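Side-chain contacts in ankyrin repeat and SOCS box protein 11 (Homo sapiens, PDB 4UUC), which serves as the substrate-recognition component of a cullin-5-RING E3 ubiquitin ligase, marking proteins such as BIK, DIRAS2 and RPN1 for proteasomal degradation: residues W166-T169 with A175-S178; L185-G190 with L218-P223; K194-Q199 with A203-A208. One frame throughout, in Å; residues are numbered along the deposited sequence.

Contact 1: residues W166-T169 with A175-S178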
loop_
_atom_site.group_PDB
_atom_site.type_symbol
_atom_site.label_atom_id
_atom_site.label_comp_id
_atom_site.label_asym_id
_atom_site.label_seq_id
_atom_site.Cartn_x
_atom_site.Cartn_y
_atom_site.Cartn_z
ATOM N N TRP A 166 12.116 5.086 -10.975
ATOM C CA TRP A 166 13.026 5.267 -12.107
ATOM C C TRP A 166 14.477 5.034 -11.652
ATOM O O TRP A 166 14.841 3.895 -11.374
ATOM C CB TRP A 166 12.845 6.640 -12.773
ATOM C CG TRP A 166 13.575 6.712 -14.104
ATOM C CD1 TRP A 166 13.553 5.775 -15.097
ATOM C CD2 TRP A 166 14.450 7.755 -14.562
ATOM N NE1 TRP A 166 14.351 6.168 -16.142
ATOM C CE2 TRP A 166 14.912 7.379 -15.841
ATOM C CE3 TRP A 166 14.882 8.969 -14.017
ATOM C CZ2 TRP A 166 15.785 8.172 -16.581
ATOM C CZ3 TRP A 166 15.750 9.755 -14.756
ATOM C CH2 TRP A 166 16.194 9.351 -16.022
ATOM N N LEU A 167 15.300 6.079 -11.567
ATOM C CA LEU A 167 16.717 5.895 -11.227
ATOM C C LEU A 167 16.998 5.904 -9.719
ATOM O O LEU A 167 18.118 5.608 -9.292
ATOM C CB LEU A 167 17.573 6.972 -11.895
ATOM C CG LEU A 167 17.823 6.845 -13.403
ATOM C CD1 LEU A 167 18.758 7.953 -13.850
ATOM C CD2 LEU A 167 18.380 5.486 -13.796
ATOM N N ASP A 168 15.996 6.254 -8.920
ATOM C CA ASP A 168 16.131 6.226 -7.465
ATOM C C ASP A 168 15.830 4.805 -6.981
ATOM O O ASP A 168 14.682 4.360 -7.003
ATOM C CB ASP A 168 15.189 7.246 -6.817
ATOM C CG ASP A 168 15.767 7.868 -5.551
ATOM O OD1 ASP A 168 16.919 8.345 -5.579
ATOM O OD2 ASP A 168 15.057 7.895 -4.527
ATOM N N THR A 169 16.868 4.079 -6.581
ATOM C CA THR A 169 16.701 2.705 -6.132
ATOM C C THR A 169 16.151 2.691 -4.703
ATOM O O THR A 169 16.192 3.708 -4.014
ATOM C CB THR A 169 18.032 1.915 -6.176
ATOM O OG1 THR A 169 18.891 2.350 -5.115
ATOM C CG2 THR A 169 18.743 2.101 -7.517
ATOM N N ALA A 175 18.647 5.355 2.178
ATOM C CA ALA A 175 19.769 6.197 2.589
ATOM C C ALA A 175 19.302 7.547 3.129
ATOM O O ALA A 175 19.985 8.162 3.945
ATOM C CB ALA A 175 20.726 6.399 1.422
ATOM N N ARG A 176 18.145 8.008 2.660
ATOM C CA ARG A 176 17.589 9.280 3.114
ATOM C C ARG A 176 16.858 9.155 4.448
ATOM O O ARG A 176 16.519 10.168 5.068
ATOM C CB ARG A 176 16.623 9.844 2.074
ATOM C CG ARG A 176 17.261 10.237 0.765
ATOM C CD ARG A 176 16.288 11.063 -0.060
ATOM N NE ARG A 176 16.734 11.240 -1.435
ATOM C CZ ARG A 176 16.504 10.376 -2.420
ATOM N NH1 ARG A 176 15.830 9.256 -2.191
ATOM N NH2 ARG A 176 16.949 10.631 -3.640
ATOM N N GLN A 177 16.596 7.921 4.874
ATOM C CA GLN A 177 15.886 7.670 6.127
ATOM C C GLN A 177 16.876 7.326 7.241
ATOM O O GLN A 177 18.068 7.609 7.127
ATOM C CB GLN A 177 14.861 6.543 5.964
ATOM C CG GLN A 177 13.998 6.627 4.713
ATOM C CD GLN A 177 13.404 7.999 4.480
ATOM O OE1 GLN A 177 13.016 8.692 5.422
ATOM N NE2 GLN A 177 13.330 8.399 3.215
ATOM N N SER A 178 16.372 6.711 8.309
ATOM C CA SER A 178 17.158 6.487 9.520
ATOM C C SER A 178 17.167 5.027 9.984
ATOM O O SER A 178 17.475 4.748 11.147
ATOM C CB SER A 178 16.622 7.375 10.649
ATOM O OG SER A 178 16.688 8.743 10.287
#

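Contact 2: residues L185-G190 with L218-P223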
loop_
_atom_site.group_PDB
_atom_site.type_symbol
_atom_site.label_atom_id
_atom_site.label_comp_id
_atom_site.label_asym_id
_atom_site.label_seq_id
_atom_site.Cartn_x
_atom_site.Cartn_y
_atom_site.Cartn_z
ATOM N N LEU A 185 19.559 -5.285 4.956
ATOM C CA LEU A 185 18.672 -6.201 4.241
ATOM C C LEU A 185 18.806 -6.030 2.730
ATOM O O LEU A 185 18.930 -7.015 2.006
ATOM C CB LEU A 185 17.215 -5.988 4.659
ATOM C CG LEU A 185 16.749 -6.689 5.940
ATOM C CD1 LEU A 185 15.407 -6.131 6.388
ATOM C CD2 LEU A 185 16.649 -8.184 5.731
ATOM N N LEU A 186 18.756 -4.788 2.255
ATOM C CA LEU A 186 18.933 -4.513 0.832
ATOM C C LEU A 186 20.294 -4.996 0.335
ATOM O O LEU A 186 20.397 -5.638 -0.713
ATOM C CB LEU A 186 18.789 -3.016 0.542
ATOM C CG LEU A 186 17.385 -2.419 0.641
ATOM C CD1 LEU A 186 17.458 -0.914 0.420
ATOM C CD2 LEU A 186 16.438 -3.059 -0.358
ATOM N N THR A 187 21.338 -4.668 1.085
ATOM C CA THR A 187 22.687 -5.072 0.723
ATOM C C THR A 187 22.809 -6.597 0.696
ATOM O O THR A 187 23.402 -7.160 -0.229
ATOM C CB THR A 187 23.721 -4.489 1.697
ATOM O OG1 THR A 187 23.620 -3.061 1.703
ATOM C CG2 THR A 187 25.132 -4.893 1.289
ATOM N N ASP A 188 22.238 -7.259 1.701
ATOM C CA ASP A 188 22.270 -8.722 1.769
ATOM C C ASP A 188 21.610 -9.363 0.549
ATOM O O ASP A 188 21.977 -10.471 0.151
ATOM C CB ASP A 188 21.570 -9.236 3.031
ATOM C CG ASP A 188 22.356 -8.966 4.304
ATOM O OD1 ASP A 188 23.567 -8.667 4.230
ATOM O OD2 ASP A 188 21.750 -9.070 5.389
ATOM N N TYR A 189 20.630 -8.670 -0.030
ATOM C CA TYR A 189 19.895 -9.174 -1.185
ATOM C C TYR A 189 20.419 -8.604 -2.506
ATOM O O TYR A 189 19.747 -8.678 -3.536
ATOM C CB TYR A 189 18.402 -8.874 -1.029
ATOM C CG TYR A 189 17.662 -9.948 -0.273
ATOM C CD1 TYR A 189 17.578 -9.921 1.111
ATOM C CD2 TYR A 189 17.057 -11.002 -0.945
ATOM C CE1 TYR A 189 16.908 -10.905 1.806
ATOM C CE2 TYR A 189 16.384 -11.992 -0.257
ATOM C CZ TYR A 189 16.312 -11.940 1.114
ATOM O OH TYR A 189 15.642 -12.925 1.795
ATOM N N GLY A 190 21.622 -8.042 -2.469
ATOM C CA GLY A 190 22.363 -7.731 -3.680
ATOM C C GLY A 190 22.214 -6.327 -4.232
ATOM O O GLY A 190 22.481 -6.098 -5.414
ATOM N N LEU A 218 28.968 2.662 4.673
ATOM C CA LEU A 218 30.427 2.646 4.636
ATOM C C LEU A 218 30.969 1.248 4.933
ATOM O O LEU A 218 31.948 0.815 4.325
ATOM C CB LEU A 218 31.001 3.651 5.637
ATOM C CG LEU A 218 30.940 5.126 5.237
ATOM C CD1 LEU A 218 31.208 6.015 6.435
ATOM C CD2 LEU A 218 31.932 5.415 4.122
ATOM N N LEU A 219 30.325 0.547 5.860
ATOM C CA LEU A 219 30.781 -0.783 6.273
ATOM C C LEU A 219 30.532 -1.859 5.214
ATOM O O LEU A 219 31.239 -2.867 5.172
ATOM C CB LEU A 219 30.098 -1.193 7.580
ATOM C CG LEU A 219 30.557 -0.471 8.848
ATOM C CD1 LEU A 219 29.601 -0.766 9.995
ATOM C CD2 LEU A 219 31.980 -0.865 9.214
ATOM N N ARG A 220 29.535 -1.640 4.360
ATOM C CA ARG A 220 29.128 -2.633 3.364
ATOM C C ARG A 220 29.701 -2.357 1.975
ATOM O O ARG A 220 29.711 -3.238 1.115
ATOM C CB ARG A 220 27.603 -2.694 3.263
ATOM C CG ARG A 220 26.874 -3.092 4.545
ATOM C CD ARG A 220 27.333 -4.433 5.094
ATOM N NE ARG A 220 27.091 -5.546 4.176
ATOM C CZ ARG A 220 26.008 -6.316 4.181
ATOM N NH1 ARG A 220 25.027 -6.110 5.051
ATOM N NH2 ARG A 220 25.901 -7.305 3.303
ATOM N N GLU A 221 30.167 -1.134 1.752
ATOM C CA GLU A 221 30.672 -0.750 0.441
ATOM C C GLU A 221 32.008 -1.427 0.168
ATOM O O GLU A 221 32.948 -1.304 0.952
ATOM C CB GLU A 221 30.822 0.769 0.346
ATOM C CG GLU A 221 31.016 1.278 -1.069
ATOM C CD GLU A 221 31.102 2.792 -1.143
ATOM O OE1 GLU A 221 31.735 3.402 -0.254
ATOM O OE2 GLU A 221 30.532 3.373 -2.090
ATOM N N GLY A 222 32.089 -2.145 -0.945
ATOM C CA GLY A 222 33.320 -2.819 -1.319
ATOM C C GLY A 222 34.407 -1.839 -1.723
ATOM O O GLY A 222 34.130 -0.665 -1.983
ATOM N N PRO A 223 35.659 -2.313 -1.781
ATOM C CA PRO A 223 36.775 -1.440 -2.153
ATOM C C PRO A 223 36.713 -1.026 -3.618
ATOM O O PRO A 223 35.932 -1.608 -4.373
ATOM C CB PRO A 223 38.002 -2.312 -1.888
ATOM C CG PRO A 223 37.509 -3.694 -2.101
ATOM C CD PRO A 223 36.103 -3.701 -1.564
#

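Contact 3: residues K194-Q199 with A203-A208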
loop_
_atom_site.group_PDB
_atom_site.type_symbol
_atom_site.label_atom_id
_atom_site.label_comp_id
_atom_site.label_asym_id
_atom_site.label_seq_id
_atom_site.Cartn_x
_atom_site.Cartn_y
_atom_site.Cartn_z
ATOM N N LYS A 194 26.933 1.271 -5.459
ATOM C CA LYS A 194 27.716 2.265 -6.188
ATOM C C LYS A 194 26.881 3.102 -7.162
ATOM O O LYS A 194 27.216 4.259 -7.426
ATOM C CB LYS A 194 28.856 1.573 -6.943
ATOM C CG LYS A 194 29.858 0.855 -6.037
ATOM C CD LYS A 194 30.711 1.833 -5.238
ATOM C CE LYS A 194 31.600 1.114 -4.225
ATOM N NZ LYS A 194 32.661 0.282 -4.858
ATOM N N ARG A 195 25.791 2.547 -7.686
ATOM C CA ARG A 195 25.090 3.217 -8.779
ATOM C C ARG A 195 24.450 4.532 -8.336
ATOM O O ARG A 195 23.994 4.680 -7.197
ATOM C CB ARG A 195 24.034 2.299 -9.398
ATOM C CG ARG A 195 22.940 1.852 -8.466
ATOM C CD ARG A 195 21.901 1.049 -9.230
ATOM N NE ARG A 195 21.105 1.896 -10.114
ATOM C CZ ARG A 195 20.149 1.451 -10.921
ATOM N NH1 ARG A 195 19.865 0.154 -10.976
ATOM N NH2 ARG A 195 19.477 2.304 -11.682
ATOM N N ARG A 196 24.437 5.488 -9.259
ATOM C CA ARG A 196 23.971 6.838 -8.980
ATOM C C ARG A 196 22.572 7.064 -9.535
ATOM O O ARG A 196 22.173 6.422 -10.510
ATOM C CB ARG A 196 24.954 7.857 -9.562
ATOM C CG ARG A 196 26.384 7.625 -9.095
ATOM C CD ARG A 196 27.345 8.699 -9.577
ATOM N NE ARG A 196 28.624 8.607 -8.874
ATOM C CZ ARG A 196 28.871 9.147 -7.681
ATOM N NH1 ARG A 196 27.930 9.835 -7.045
ATOM N NH2 ARG A 196 30.064 9.002 -7.121
ATOM N N ASN A 197 21.835 7.976 -8.904
ATOM C CA ASN A 197 20.468 8.284 -9.309
ATOM C C ASN A 197 20.404 9.491 -10.247
ATOM O O ASN A 197 21.422 9.918 -10.789
ATOM C CB ASN A 197 19.587 8.511 -8.070
ATOM C CG ASN A 197 19.942 9.778 -7.292
ATOM O OD1 ASN A 197 20.810 10.557 -7.683
ATOM N ND2 ASN A 197 19.254 9.982 -6.173
ATOM N N ALA A 198 19.208 10.045 -10.423
ATOM C CA ALA A 198 18.988 11.123 -11.386
ATOM C C ALA A 198 19.683 12.426 -10.984
ATOM O O ALA A 198 19.898 13.304 -11.819
ATOM C CB ALA A 198 17.497 11.362 -11.563
ATOM N N GLN A 199 20.028 12.553 -9.706
ATOM C CA GLN A 199 20.771 13.714 -9.228
ATOM C C GLN A 199 22.273 13.424 -9.197
ATOM O O GLN A 199 23.064 14.241 -8.724
ATOM C CB GLN A 199 20.281 14.133 -7.839
ATOM C CG GLN A 199 18.917 14.823 -7.839
ATOM C CD GLN A 199 17.769 13.874 -8.138
ATOM O OE1 GLN A 199 17.672 12.797 -7.550
ATOM N NE2 GLN A 199 16.893 14.270 -9.057
ATOM N N ALA A 203 23.930 6.127 -2.911
ATOM C CA ALA A 203 23.255 6.001 -1.625
ATOM C C ALA A 203 24.107 6.630 -0.521
ATOM O O ALA A 203 23.599 7.375 0.315
ATOM C CB ALA A 203 22.960 4.544 -1.315
ATOM N N LEU A 204 25.408 6.355 -0.540
ATOM C CA LEU A 204 26.312 6.923 0.454
ATOM C C LEU A 204 26.283 8.455 0.422
ATOM O O LEU A 204 26.274 9.098 1.470
ATOM C CB LEU A 204 27.737 6.414 0.234
ATOM C CG LEU A 204 28.783 6.841 1.270
ATOM C CD1 LEU A 204 28.423 6.348 2.672
ATOM C CD2 LEU A 204 30.155 6.331 0.862
ATOM N N ASP A 205 26.246 9.036 -0.777
ATOM C CA ASP A 205 26.163 10.492 -0.915
ATOM C C ASP A 205 24.928 11.058 -0.213
ATOM O O ASP A 205 24.957 12.170 0.323
ATOM C CB ASP A 205 26.121 10.911 -2.393
ATOM C CG ASP A 205 27.414 10.625 -3.136
ATOM O OD1 ASP A 205 28.491 10.571 -2.505
ATOM O OD2 ASP A 205 27.347 10.469 -4.376
ATOM N N LEU A 206 23.835 10.300 -0.238
ATOM C CA LEU A 206 22.562 10.768 0.304
ATOM C C LEU A 206 22.476 10.657 1.821
ATOM O O LEU A 206 21.695 11.368 2.451
ATOM C CB LEU A 206 21.403 9.989 -0.320
ATOM C CG LEU A 206 21.175 10.210 -1.816
ATOM C CD1 LEU A 206 20.151 9.218 -2.338
ATOM C CD2 LEU A 206 20.724 11.638 -2.092
ATOM N N ALA A 207 23.263 9.759 2.406
ATOM C CA ALA A 207 23.192 9.514 3.840
ATOM C C ALA A 207 23.664 10.730 4.630
ATOM O O ALA A 207 24.592 11.422 4.222
ATOM C CB ALA A 207 24.016 8.287 4.212
ATOM N N ALA A 208 23.014 10.976 5.763
ATOM C CA ALA A 208 23.381 12.084 6.638
ATOM C C ALA A 208 24.761 11.850 7.251
ATOM O O ALA A 208 25.032 10.758 7.751
ATOM C CB ALA A 208 22.343 12.253 7.729
HETATM O O HOH W 1 23.924 3.655 -4.678
HETATM O O HOH W 2 30.428 10.159 -4.448
#

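Contact 1: residues W166-T169 with A175-S178
The guanidinium of Arg176 meets the carboxylate of Asp168 at its edge, with Asp168 CG lying in the guanidinium plane and the two flat groups turned 38° from each other. The grip is end-on and doubled. Arg176 NH1 donates over 2.8 Å to Asp168 OD2, which accepts with its syn lone pair, and Arg176 NH2 reaches Asp168 OD1 over 3.0 Å, also from the syn side but 29° out of the carboxylate plane. Both bonds are fairly straight. The side chains approach from opposite directions: Arg176 sets out with CG anti to its carbonyl carbon (chi1 -66°) and stays extended as far as NE, a length that lets it reach back to the loop before helix 170-175. Arginine suits this surface position, since its long chain can deliver two N-H groups to a buried acid. Asp168 is held further by Tyr140 OH at OD2 and by Asn197 ND2 at OD1, so both oxygens have a second partner and the carboxylate is fixed in rotation; such surroundings would be expected to favour its charged form. The salt bridge thus spans the first helix of the sixth ankyrin repeat, within the antiparallel helix pair that characterises the ankyrin fold.

Contact 2: residues L185-G190 with L218-P223
Both terminal nitrogens of Arg220 converge on a single oxygen, OD1 of Asp188, instead of taking one carboxylate oxygen each. Arg220 NH2 donates over 2.9 Å and meets OD1 nearly in line with its C-O bond, whereas Arg220 NH1, at 3.1 Å, comes from above the carboxylate plane. Sharing the acceptor costs some straightness, the bond from NH1 being bent to 139°, although OD1 remains in the guanidinium plane. The carboxylate is turned 42° from that plane.

Thr187 supplies the apolar half of the contact. Its methyl CG2 sits over one face of the guanidinium, toward the rim, and comes within 3.2 Å of Arg220 NH2. A chi1 of -58° places CG2 anti to the backbone N and turns OG1 back to its own helix, where it bonds Ile183 O; the beta-branched residue therefore offers a methyl to the arginine without stranding its hydroxyl. Arg220 bends at chi2 and chi3, which folds the long chain against Thr187 and brings its head to Asp188. NH1 is also hydrogen-bonded to His184 ND1.

Helix 180-188 closes in a Schellman motif, with Gly190, of positive phi, as its C-prime residue. At the surface of the ankyrin stack, the contact joins the C-terminal ends of helices 180-188 and 212-220, with Leu193 of the intervening loop touching both Thr187 and Arg220. Leu185 packs on helix 148-156, Leu186 on helix 170-175.

Contact 3: residues K194-Q199 with A203-A208
Arg196 NH1 forms a salt bridge with Asp205 OD2 over 2.8 Å. The hydrogen bond is somewhat bent, at 142°, and OD2 is tilted 17° from the guanidinium plane. A water completes the bridge: it accepts from Arg196 NH2 at 2.9 Å and donates to Asp205 OD1 at 2.8 Å, so that OD1, which the arginine does not bond directly, is linked to NH2 through water. Arg196 suits this exposed place because its extended chain brings NH1 to Asp205 and NH2 to the bridging water, and NH1 also bonds Gly200 O. Asp205 OD2 also accepts a bond from Ser202 N, just before its own helix.

Another water accepts from Ala203 N and lies 2.7 Å from Arg195 O, to which it can donate, bridging loop and helix backbones. Asn197 stands with CG between its backbone N and carbonyl carbon (chi1 68°), which lets OD1 curl round to accept Gln199 N at 2.9 Å, an Asx turn; Lys201 N bonds the same oxygen. Its ND2 serves the acid of contact 1. Asparagine fits because one short side chain offers both an acceptor and a donor. With an alanine in place of Asn197, which lacks both amide atoms, the loop is likely to lose its turn and Asp168 to be held less firmly. Packing is light: the side chains of Asn197 and Leu206 come from opposite directions, Asn197 ND2 and Leu206 CD1 meeting at 4.0 Å.

The loop 194-199 thus lies against short helix 203-206, which packs on both helix 170-175 and helix 212-220. Ala203, small enough for close approach, and Leu206 pack on the former, while Leu204 is directed to the latter.

How the contacts relate
The three contacts cluster on one side of the chain's centre, at the C-terminal end of the ankyrin stack. Contact 1 closes before contact 2 opens, and contact 3 is nested inside the loop that contact 2 closes. Centres lie about 7 Å apart for contacts 1 and 3, and about 14 Å for contact 2 from either. Contacts 1 and 3 touch, sharing the Asp168-Asn197 link and Ala175 against Ala203. Contacts 2 and 3 meet where Lys194 touches Glu221 and Leu204 touches Leu218. Contact 1 lies within the sixth repeat, while contacts 2 and 3 tie that repeat to the helices that follow, at the C-terminal end of the ankyrin domain.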